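Local atomic coordinates of ribonucleoside-diphosphate reductase (Pseudomonas aeruginosa, PDB entry 5IM3), a protein that probably reduces ribonucleoside diphosphates to the deoxyribonucleotides needed for DNA synthesis, as the large, allosterically regulated, dATP-binding subunit of a class I ribonucleotide reductase. Residues A[220-223]-A[224-228]; A[243-247]-A[248-252]; A[256-259]-A[260-264]. All coordinates share one frame; numbering follows the deposited sequence.

Contact 1. Residues A[220-223]-A[224-228]; sequences SYVT and ARLLM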
ATOM      1  N   SER A 220      48.426 -10.861  -3.769  1.00 72.95           N
ATOM      2  CA  SER A 220      47.701 -12.113  -3.950  1.00 71.33           C
ATOM      3  C   SER A 220      48.617 -13.192  -4.512  1.00 68.78           C
ATOM      4  O   SER A 220      48.597 -14.338  -4.047  1.00 67.68           O
ATOM      5  CB  SER A 220      46.496 -11.897  -4.866  1.00 72.53           C
ATOM      6  OG  SER A 220      45.852 -13.127  -5.161  1.00 70.08           O
ATOM      7  N   TYR A 221      49.433 -12.843  -5.509  1.00 64.98           N
ATOM      8  CA  TYR A 221      50.422 -13.791  -6.012  1.00 63.05           C
ATOM      9  C   TYR A 221      51.424 -14.152  -4.925  1.00 63.03           C
ATOM     10  O   TYR A 221      51.796 -15.321  -4.775  1.00 62.08           O
ATOM     11  CB  TYR A 221      51.143 -13.211  -7.228  1.00 63.34           C
ATOM     12  CG  TYR A 221      50.232 -12.799  -8.361  1.00 63.78           C
ATOM     13  CD1 TYR A 221      49.617 -13.750  -9.167  1.00 62.90           C
ATOM     14  CD2 TYR A 221      49.997 -11.459  -8.634  1.00 67.04           C
ATOM     15  CE1 TYR A 221      48.787 -13.376 -10.208  1.00 63.87           C
ATOM     16  CE2 TYR A 221      49.169 -11.075  -9.672  1.00 68.32           C
ATOM     17  CZ  TYR A 221      48.568 -12.037 -10.455  1.00 66.40           C
ATOM     18  OH  TYR A 221      47.745 -11.655 -11.488  1.00 69.70           O
ATOM     19  N   VAL A 222      51.870 -13.157  -4.152  1.00 66.42           N
ATOM     20  CA  VAL A 222      52.809 -13.418  -3.065  1.00 66.25           C
ATOM     21  C   VAL A 222      52.182 -14.345  -2.036  1.00 64.57           C
ATOM     22  O   VAL A 222      52.839 -15.249  -1.508  1.00 62.77           O
ATOM     23  CB  VAL A 222      53.262 -12.093  -2.419  1.00 68.76           C
ATOM     24  CG1 VAL A 222      54.255 -12.359  -1.292  1.00 67.34           C
ATOM     25  CG2 VAL A 222      53.864 -11.159  -3.464  1.00 70.77           C
ATOM     26  N   THR A 223      50.904 -14.126  -1.726  1.00 67.19           N
ATOM     27  CA  THR A 223      50.225 -14.968  -0.747  1.00 66.70           C
ATOM     28  C   THR A 223      50.169 -16.417  -1.216  1.00 65.10           C
ATOM     29  O   THR A 223      50.407 -17.341  -0.430  1.00 64.73           O
ATOM     30  CB  THR A 223      48.816 -14.433  -0.489  1.00 67.46           C
ATOM     31  OG1 THR A 223      48.883 -13.036  -0.174  1.00 70.09           O
ATOM     32  CG2 THR A 223      48.166 -15.173   0.666  1.00 67.47           C
ATOM     33  N   ALA A 224      49.864 -16.634  -2.498  1.00 59.38           N
ATOM     34  CA  ALA A 224      49.801 -17.993  -3.026  1.00 56.43           C
ATOM     35  C   ALA A 224      51.172 -18.657  -3.009  1.00 54.83           C
ATOM     36  O   ALA A 224      51.293 -19.840  -2.671  1.00 52.39           O
ATOM     37  CB  ALA A 224      49.236 -17.978  -4.446  1.00 56.97           C
ATOM     38  N   ARG A 225      52.219 -17.912  -3.371  1.00 58.22           N
ATOM     39  CA  ARG A 225      53.555 -18.495  -3.421  1.00 58.59           C
ATOM     40  C   ARG A 225      54.046 -18.890  -2.035  1.00 59.53           C
ATOM     41  O   ARG A 225      54.784 -19.873  -1.899  1.00 60.47           O
ATOM     42  CB  ARG A 225      54.522 -17.516  -4.083  1.00 58.21           C
ATOM     43  CG  ARG A 225      54.174 -17.233  -5.532  1.00 57.86           C
ATOM     44  CD  ARG A 225      55.020 -16.121  -6.110  1.00 60.30           C
ATOM     45  NE  ARG A 225      54.501 -15.660  -7.393  1.00 60.59           N
ATOM     46  CZ  ARG A 225      55.072 -14.721  -8.140  1.00 64.30           C
ATOM     47  NH1 ARG A 225      56.192 -14.131  -7.739  1.00 65.90           N
ATOM     48  NH2 ARG A 225      54.518 -14.370  -9.291  1.00 65.43           N
ATOM     49  N   LEU A 226      53.640 -18.155  -0.999  1.00 60.41           N
ATOM     50  CA  LEU A 226      54.007 -18.530   0.362  1.00 61.77           C
ATOM     51  C   LEU A 226      53.271 -19.789   0.804  1.00 62.93           C
ATOM     52  O   LEU A 226      53.875 -20.693   1.393  1.00 62.18           O
ATOM     53  CB  LEU A 226      53.722 -17.370   1.316  1.00 62.44           C
ATOM     54  CG  LEU A 226      54.547 -16.101   1.069  1.00 64.40           C
ATOM     55  CD1 LEU A 226      54.037 -14.943   1.916  1.00 63.68           C
ATOM     56  CD2 LEU A 226      56.022 -16.356   1.341  1.00 63.46           C
ATOM     57  N   LEU A 227      51.966 -19.868   0.527  1.00 63.14           N
ATOM     58  CA  LEU A 227      51.202 -21.063   0.867  1.00 63.47           C
ATOM     59  C   LEU A 227      51.764 -22.303   0.185  1.00 63.37           C
ATOM     60  O   LEU A 227      51.666 -23.410   0.726  1.00 63.48           O
ATOM     61  CB  LEU A 227      49.734 -20.869   0.482  1.00 62.60           C
ATOM     62  CG  LEU A 227      48.807 -22.074   0.669  1.00 62.54           C
ATOM     63  CD1 LEU A 227      48.785 -22.522   2.125  1.00 61.52           C
ATOM     64  CD2 LEU A 227      47.399 -21.742   0.183  1.00 62.01           C
ATOM     65  N   MET A 228      52.349 -22.139  -1.004  1.00 66.45           N
ATOM     66  CA  MET A 228      52.901 -23.276  -1.731  1.00 65.72           C
ATOM     67  C   MET A 228      53.960 -24.008  -0.918  1.00 66.55           C
ATOM     68  O   MET A 228      54.183 -25.207  -1.126  1.00 65.99           O
ATOM     69  CB  MET A 228      53.494 -22.795  -3.054  1.00 67.14           C
ATOM     70  CG  MET A 228      53.736 -23.897  -4.070  1.00 69.22           C
ATOM     71  SD  MET A 228      52.227 -24.391  -4.921  1.00 69.95           S
ATOM     72  CE  MET A 228      51.880 -22.892  -5.848  1.00 69.93           C
TER

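Contact 2. Residues A[243-247]-A[248-252]; sequences ESATH and HEMAE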
ATOM      1  N   GLU A 243      61.612 -33.864   2.663  1.00 98.86           N
ATOM      2  CA  GLU A 243      60.849 -33.406   3.815  1.00102.76           C
ATOM      3  C   GLU A 243      60.555 -31.913   3.764  1.00 99.13           C
ATOM      4  O   GLU A 243      59.784 -31.420   4.595  1.00 98.43           O
ATOM      5  CB  GLU A 243      61.604 -33.744   5.106  1.00109.40           C
ATOM      6  CG  GLU A 243      60.712 -34.169   6.267  1.00113.87           C
ATOM      7  CD  GLU A 243      59.961 -35.460   5.988  1.00116.65           C
ATOM      8  OE1 GLU A 243      58.873 -35.655   6.573  1.00117.74           O
ATOM      9  OE2 GLU A 243      60.453 -36.277   5.180  1.00117.80           O
ATOM     10  N   SER A 244      61.136 -31.194   2.806  1.00 89.63           N
ATOM     11  CA  SER A 244      60.962 -29.755   2.668  1.00 86.04           C
ATOM     12  C   SER A 244      61.617 -29.332   1.361  1.00 82.53           C
ATOM     13  O   SER A 244      62.495 -30.027   0.841  1.00 85.66           O
ATOM     14  CB  SER A 244      61.573 -29.000   3.854  1.00 88.94           C
ATOM     15  OG  SER A 244      61.549 -27.600   3.642  1.00 89.77           O
ATOM     16  N   ALA A 245      61.181 -28.192   0.833  1.00 71.61           N
ATOM     17  CA  ALA A 245      61.754 -27.695  -0.412  1.00 70.99           C
ATOM     18  C   ALA A 245      61.285 -26.269  -0.663  1.00 69.58           C
ATOM     19  O   ALA A 245      60.216 -25.861  -0.197  1.00 68.44           O
ATOM     20  CB  ALA A 245      61.375 -28.595  -1.594  1.00 68.66           C
ATOM     21  N   THR A 246      62.101 -25.519  -1.406  1.00 72.50           N
ATOM     22  CA  THR A 246      61.778 -24.169  -1.843  1.00 73.02           C
ATOM     23  C   THR A 246      61.288 -24.201  -3.289  1.00 73.41           C
ATOM     24  O   THR A 246      61.223 -25.253  -3.928  1.00 74.20           O
ATOM     25  CB  THR A 246      62.994 -23.246  -1.704  1.00 76.11           C
ATOM     26  OG1 THR A 246      64.062 -23.727  -2.528  1.00 77.72           O
ATOM     27  CG2 THR A 246      63.463 -23.179  -0.257  1.00 75.39           C
ATOM     28  N   HIS A 247      60.949 -23.026  -3.818  1.00 77.28           N
ATOM     29  CA  HIS A 247      60.396 -22.936  -5.164  1.00 77.77           C
ATOM     30  C   HIS A 247      61.412 -23.358  -6.221  1.00 81.28           C
ATOM     31  O   HIS A 247      61.230 -24.385  -6.879  1.00 80.78           O
ATOM     32  CB  HIS A 247      59.900 -21.521  -5.458  1.00 77.23           C
ATOM     33  CG  HIS A 247      59.455 -21.326  -6.873  1.00 77.84           C
ATOM     34  ND1 HIS A 247      60.099 -20.472  -7.745  1.00 79.53           N
ATOM     35  CD2 HIS A 247      58.446 -21.892  -7.577  1.00 76.45           C
ATOM     36  CE1 HIS A 247      59.499 -20.512  -8.920  1.00 79.80           C
ATOM     37  NE2 HIS A 247      58.492 -21.366  -8.846  1.00 78.19           N
ATOM     38  N   HIS A 248      62.478 -22.574  -6.406  1.00 97.36           N
ATOM     39  CA  HIS A 248      63.458 -22.904  -7.437  1.00101.35           C
ATOM     40  C   HIS A 248      64.069 -24.283  -7.229  1.00 98.47           C
ATOM     41  O   HIS A 248      64.642 -24.845  -8.169  1.00 99.64           O
ATOM     42  CB  HIS A 248      64.555 -21.842  -7.483  1.00107.31           C
ATOM     43  CG  HIS A 248      64.119 -20.560  -8.123  1.00111.66           C
ATOM     44  ND1 HIS A 248      63.738 -19.456  -7.391  1.00112.00           N
ATOM     45  CD2 HIS A 248      63.988 -20.212  -9.425  1.00113.57           C
ATOM     46  CE1 HIS A 248      63.400 -18.480  -8.216  1.00113.05           C
ATOM     47  NE2 HIS A 248      63.543 -18.913  -9.455  1.00113.75           N
ATOM     48  N   GLU A 249      63.959 -24.840  -6.022  1.00 86.16           N
ATOM     49  CA  GLU A 249      64.342 -26.227  -5.801  1.00 84.44           C
ATOM     50  C   GLU A 249      63.427 -27.195  -6.542  1.00 79.96           C
ATOM     51  O   GLU A 249      63.805 -28.354  -6.747  1.00 80.20           O
ATOM     52  CB  GLU A 249      64.329 -26.524  -4.301  1.00 87.01           C
ATOM     53  CG  GLU A 249      65.288 -27.613  -3.862  1.00 91.96           C
ATOM     54  CD  GLU A 249      65.370 -27.728  -2.351  1.00 93.59           C
ATOM     55  OE1 GLU A 249      65.441 -28.866  -1.840  1.00 94.89           O
ATOM     56  OE2 GLU A 249      65.352 -26.677  -1.673  1.00 92.84           O
ATOM     57  N   MET A 250      62.236 -26.747  -6.951  1.00 68.87           N
ATOM     58  CA  MET A 250      61.336 -27.576  -7.745  1.00 68.10           C
ATOM     59  C   MET A 250      61.834 -27.796  -9.163  1.00 65.81           C
ATOM     60  O   MET A 250      61.311 -28.678  -9.853  1.00 62.50           O
ATOM     61  CB  MET A 250      59.943 -26.946  -7.807  1.00 65.50           C
ATOM     62  CG  MET A 250      59.173 -27.009  -6.511  1.00 65.66           C
ATOM     63  SD  MET A 250      58.896 -28.705  -5.968  1.00 70.43           S
ATOM     64  CE  MET A 250      60.140 -28.803  -4.690  1.00 69.97           C
ATOM     65  N   ALA A 251      62.816 -27.017  -9.617  1.00 63.78           N
ATOM     66  CA  ALA A 251      63.339 -27.205 -10.965  1.00 66.01           C
ATOM     67  C   ALA A 251      63.844 -28.626 -11.174  1.00 66.24           C
ATOM     68  O   ALA A 251      63.797 -29.140 -12.297  1.00 66.16           O
ATOM     69  CB  ALA A 251      64.456 -26.196 -11.233  1.00 67.83           C
ATOM     70  N   GLU A 252      64.319 -29.273 -10.110  1.00 82.48           N
ATOM     71  CA  GLU A 252      64.823 -30.635 -10.188  1.00 88.34           C
ATOM     72  C   GLU A 252      63.950 -31.641  -9.446  1.00 86.33           C
ATOM     73  O   GLU A 252      64.088 -32.846  -9.680  1.00 88.93           O
ATOM     74  CB  GLU A 252      66.260 -30.700  -9.639  1.00 92.61           C
ATOM     75  CG  GLU A 252      67.271 -29.841 -10.407  1.00 98.25           C
ATOM     76  CD  GLU A 252      67.210 -28.367 -10.035  1.00100.43           C
ATOM     77  OE1 GLU A 252      66.696 -28.043  -8.942  1.00 99.91           O
ATOM     78  OE2 GLU A 252      67.682 -27.530 -10.836  1.00102.46           O
TER

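Contact 3. Residues A[256-259]-A[260-264]; sequences KALP and AYIEK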
ATOM      1  N   LYS A 256      61.420 -35.690 -10.132  1.00 76.72           N
ATOM      2  CA  LYS A 256      61.531 -36.815  -9.212  1.00 78.64           C
ATOM      3  C   LYS A 256      60.187 -37.156  -8.587  1.00 76.79           C
ATOM      4  O   LYS A 256      59.919 -38.327  -8.299  1.00 77.95           O
ATOM      5  CB  LYS A 256      62.560 -36.505  -8.124  1.00 81.32           C
ATOM      6  CG  LYS A 256      64.001 -36.499  -8.621  1.00 85.32           C
ATOM      7  CD  LYS A 256      64.633 -37.883  -8.534  1.00 88.10           C
ATOM      8  CE  LYS A 256      65.797 -38.037  -9.503  1.00 89.95           C
ATOM      9  NZ  LYS A 256      65.328 -38.182 -10.910  1.00 90.75           N
ATOM     10  N   ALA A 257      59.327 -36.157  -8.385  1.00 71.11           N
ATOM     11  CA  ALA A 257      58.064 -36.381  -7.693  1.00 68.56           C
ATOM     12  C   ALA A 257      57.009 -37.016  -8.591  1.00 66.84           C
ATOM     13  O   ALA A 257      56.172 -37.784  -8.103  1.00 65.39           O
ATOM     14  CB  ALA A 257      57.538 -35.061  -7.128  1.00 68.31           C
ATOM     15  N   LEU A 258      57.027 -36.714  -9.893  1.00 65.56           N
ATOM     16  CA  LEU A 258      56.010 -37.254 -10.795  1.00 64.44           C
ATOM     17  C   LEU A 258      55.951 -38.776 -10.757  1.00 63.21           C
ATOM     18  O   LEU A 258      54.870 -39.329 -10.488  1.00 62.16           O
ATOM     19  CB  LEU A 258      56.257 -36.728 -12.212  1.00 65.80           C
ATOM     20  CG  LEU A 258      55.423 -37.390 -13.316  1.00 65.76           C
ATOM     21  CD1 LEU A 258      53.930 -37.180 -13.081  1.00 64.73           C
ATOM     22  CD2 LEU A 258      55.831 -36.866 -14.680  1.00 67.50           C
ATOM     23  N   PRO A 259      57.039 -39.509 -11.016  1.00 59.11           N
ATOM     24  CA  PRO A 259      56.938 -40.977 -10.950  1.00 60.07           C
ATOM     25  C   PRO A 259      56.561 -41.482  -9.572  1.00 61.78           C
ATOM     26  O   PRO A 259      55.830 -42.475  -9.466  1.00 61.38           O
ATOM     27  CB  PRO A 259      58.339 -41.446 -11.373  1.00 62.76           C
ATOM     28  CG  PRO A 259      59.232 -40.308 -11.070  1.00 61.18           C
ATOM     29  CD  PRO A 259      58.411 -39.072 -11.329  1.00 61.28           C
ATOM     30  N   ALA A 260      57.028 -40.823  -8.509  1.00 69.76           N
ATOM     31  CA  ALA A 260      56.599 -41.197  -7.166  1.00 71.62           C
ATOM     32  C   ALA A 260      55.108 -40.957  -6.985  1.00 70.89           C
ATOM     33  O   ALA A 260      54.427 -41.721  -6.290  1.00 73.05           O
ATOM     34  CB  ALA A 260      57.392 -40.413  -6.120  1.00 72.22           C
ATOM     35  N   TYR A 261      54.582 -39.900  -7.605  1.00 66.73           N
ATOM     36  CA  TYR A 261      53.161 -39.598  -7.477  1.00 64.20           C
ATOM     37  C   TYR A 261      52.316 -40.647  -8.186  1.00 63.32           C
ATOM     38  O   TYR A 261      51.328 -41.141  -7.632  1.00 63.99           O
ATOM     39  CB  TYR A 261      52.872 -38.204  -8.034  1.00 63.04           C
ATOM     40  CG  TYR A 261      51.405 -37.940  -8.269  1.00 59.69           C
ATOM     41  CD1 TYR A 261      50.575 -37.553  -7.227  1.00 59.99           C
ATOM     42  CD2 TYR A 261      50.850 -38.079  -9.532  1.00 60.00           C
ATOM     43  CE1 TYR A 261      49.229 -37.315  -7.438  1.00 60.84           C
ATOM     44  CE2 TYR A 261      49.507 -37.845  -9.753  1.00 59.12           C
ATOM     45  CZ  TYR A 261      48.702 -37.461  -8.703  1.00 59.72           C
ATOM     46  OH  TYR A 261      47.365 -37.224  -8.920  1.00 59.55           O
ATOM     47  N   ILE A 262      52.695 -41.005  -9.414  1.00 66.05           N
ATOM     48  CA  ILE A 262      51.921 -41.979 -10.179  1.00 66.72           C
ATOM     49  C   ILE A 262      51.927 -43.334  -9.486  1.00 69.19           C
ATOM     50  O   ILE A 262      50.910 -44.036  -9.457  1.00 68.68           O
ATOM     51  CB  ILE A 262      52.462 -42.080 -11.617  1.00 66.82           C
ATOM     52  CG1 ILE A 262      52.309 -40.736 -12.340  1.00 64.52           C
ATOM     53  CG2 ILE A 262      51.753 -43.197 -12.383  1.00 67.17           C
ATOM     54  CD1 ILE A 262      50.871 -40.300 -12.552  1.00 62.98           C
ATOM     55  N   GLU A 263      53.070 -43.731  -8.927  1.00 73.18           N
ATOM     56  CA  GLU A 263      53.161 -45.040  -8.288  1.00 77.55           C
ATOM     57  C   GLU A 263      52.249 -45.118  -7.070  1.00 76.88           C
ATOM     58  O   GLU A 263      51.502 -46.088  -6.901  1.00 77.65           O
ATOM     59  CB  GLU A 263      54.610 -45.341  -7.903  1.00 81.92           C
ATOM     60  CG  GLU A 263      54.841 -46.782  -7.465  1.00 86.05           C
ATOM     61  CD  GLU A 263      56.313 -47.128  -7.321  1.00 91.51           C
ATOM     62  OE1 GLU A 263      57.165 -46.226  -7.481  1.00 91.03           O
ATOM     63  OE2 GLU A 263      56.621 -48.311  -7.051  1.00 94.47           O
ATOM     64  N   LYS A 264      52.290 -44.097  -6.208  1.00 73.62           N
ATOM     65  CA  LYS A 264      51.401 -44.088  -5.050  1.00 74.18           C
ATOM     66  C   LYS A 264      49.955 -43.843  -5.456  1.00 70.41           C
ATOM     67  O   LYS A 264      49.037 -44.377  -4.822  1.00 68.81           O
ATOM     68  CB  LYS A 264      51.852 -43.032  -4.037  1.00 75.71           C
ATOM     69  CG  LYS A 264      53.063 -43.431  -3.198  1.00 80.62           C
ATOM     70  CD  LYS A 264      52.804 -44.701  -2.387  1.00 84.81           C
ATOM     71  CE  LYS A 264      53.939 -44.998  -1.418  1.00 88.40           C
ATOM     72  NZ  LYS A 264      53.978 -44.027  -0.291  1.00 89.52           N
TER

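Contact 1. Residues A[220-223]-A[224-228]
Two side-chain pairs one turn apart, Tyr221 with Arg225 and Val222 with Leu226, make a local contact within helix 219-239 of the second ATP cone, a four-helix bundle capped by a small beta-sheet that is the regulatory module of these reductases. The backbone runs as regular alpha-helix: the carbonyls of Ser220, Tyr221, Val222 and Thr223 each accept the amide four residues on, from Ala224 N to Ser220 O at 3.0 Å through to Leu227 N on Thr223 O at 3.1 Å. Two side chains fold back over this frame. Arg225 has its CG anti to its own carbonyl carbon (chi1 -64°), which lays the start of the chain on the preceding turn, with CG 3.1 Å from Tyr221 O; from there to NE the chain is extended and runs back past the tyrosine. It therefore meets the methylene rather than the ring, Arg225 NH2 coming 4.1 Å from Tyr221 CB. The guanidinium is spent elsewhere: NH1 donates to the carbonyls of Ala172 and Glu174 at the end of helix 162-173, and NH2 to that of Gln293, so one arginine ties three backbone oxygens to this helix. On the neighbouring flank Val222 and Leu226 run alongside each other in the same direction, and both also touch Ala172. Thr223 turns to another side, against Val206, Ala209 and Arg210 of helix 198-210, while its OG1 is hydrogen-bonded to the carbonyl of Tyr219 in the turn before. Leu226 CG sits 3.2 Å from Val222 O, and Leu226 CD1 reaches Val222 CG1 at 4.1 Å.

Contact 2. Residues A[243-247]-A[248-252]
A type I beta turn from His247 to Met250 brings the loop after helix 219-239 into the start of helix 250-267, and it is closed by Met250 N donating to His247 O. That bond between Met250 N and His247 O is short, 2.6 Å, and comes from well above the carbonyl plane, 41° out of it, rather than onto a lone pair. From within the turn, Glu249 reaches back to the loop before it. Its CG lies anti to the backbone N (chi1 -152°) and the chain is extended beyond, bringing the carboxylate beside the backbone of Ala245 and Thr246, where Glu249 OE2 takes two weak hydrogen bonds: from Thr246 OG1 at 3.3 Å and from Thr246 N at 3.5 Å. The two side chains run nearly perpendicular, with Thr246 OG1 also 3.3 Å from Glu249 CB. The turn thus leads into the weakly bonded start of helix 250-267 with the Glu249 carboxylate turned back to the loop ahead of it. Toward helix 219-239, Met250 is curled along its length and sets its CE 3.3 Å from Ala245 CB, tighter than usual carbon contact; both residues also touch Leu236. The two histidines form a T-shaped pair, the edge of His247 toward the face of His248, ring centroids 4.9 Å apart and planes at 70°. His247 ND1 stands 3.8 Å above the His248 plane, over the middle of the ring; this buried nitrogen has no hydrogen-bonding partner in the model. One nitrogen of each ring is bonded outside the pair: His247 NE2 to the carbonyl of His289, and His248 ND1 to Glu171 OE2 on helix 162-173.

Contact 3. Residues A[256-259]-A[260-264]
Leu258 and Ile262 touch one turn apart along helix 250-267, their branches extending together from the same flank, with Leu258 CD1 4.0 Å from Ile262 CG1. The motif is an alpha-helix kinked by a proline inside it: Pro259 has no N-H to give, and the helix bond to the turn before is missing at its nitrogen. Next to it the spacing opens, Ala260 N lying 3.8 Å from Lys256 O. The regular bonding resumes at once, with Tyr261 N on Ala257 O at 2.7 Å, Ile262 N on Leu258 O at 2.9 Å and Glu263 N on Pro259 O at 3.1 Å. Further out, helix 280-286 lies against the proline side, where Leu283 meets Leu258 and Leu280 touches both Pro259 and Ile262. Another flank bears on helices 219-239 and 319-330: Ala257 touches Leu236 and Ile321, and Tyr261 packs on Leu239, Ile321 and Arg325, its OH in a weak hydrogen bond to Glu317. With CG anti to the backbone N (chi1 165°), the tyrosine ring is carried away from the preceding turn; Tyr261 CB, placed by the backbone, lies 3.3 Å from Ala257 O.

How the contacts relate
The three contacts come in series along the chain, from helix 219-239 through the loop into helix 250-267. Contact 1 lies in the early turns of helix 219-239, contact 2 in the loop and turn that lead into helix 250-267, and contact 3 further along that second helix. The centres of contacts 1 and 2 are about 15 Å apart, and their nearest atoms come within about 6 Å without touching. Contacts 2 and 3, with centres again about 15 Å apart, share helix 250-267. Helix 162-173 borders contacts 1 and 2. Away from the dATP sites, the two successive helices pack together through Leu236 of helix 219-239, which meets residues of contacts 2 and 3.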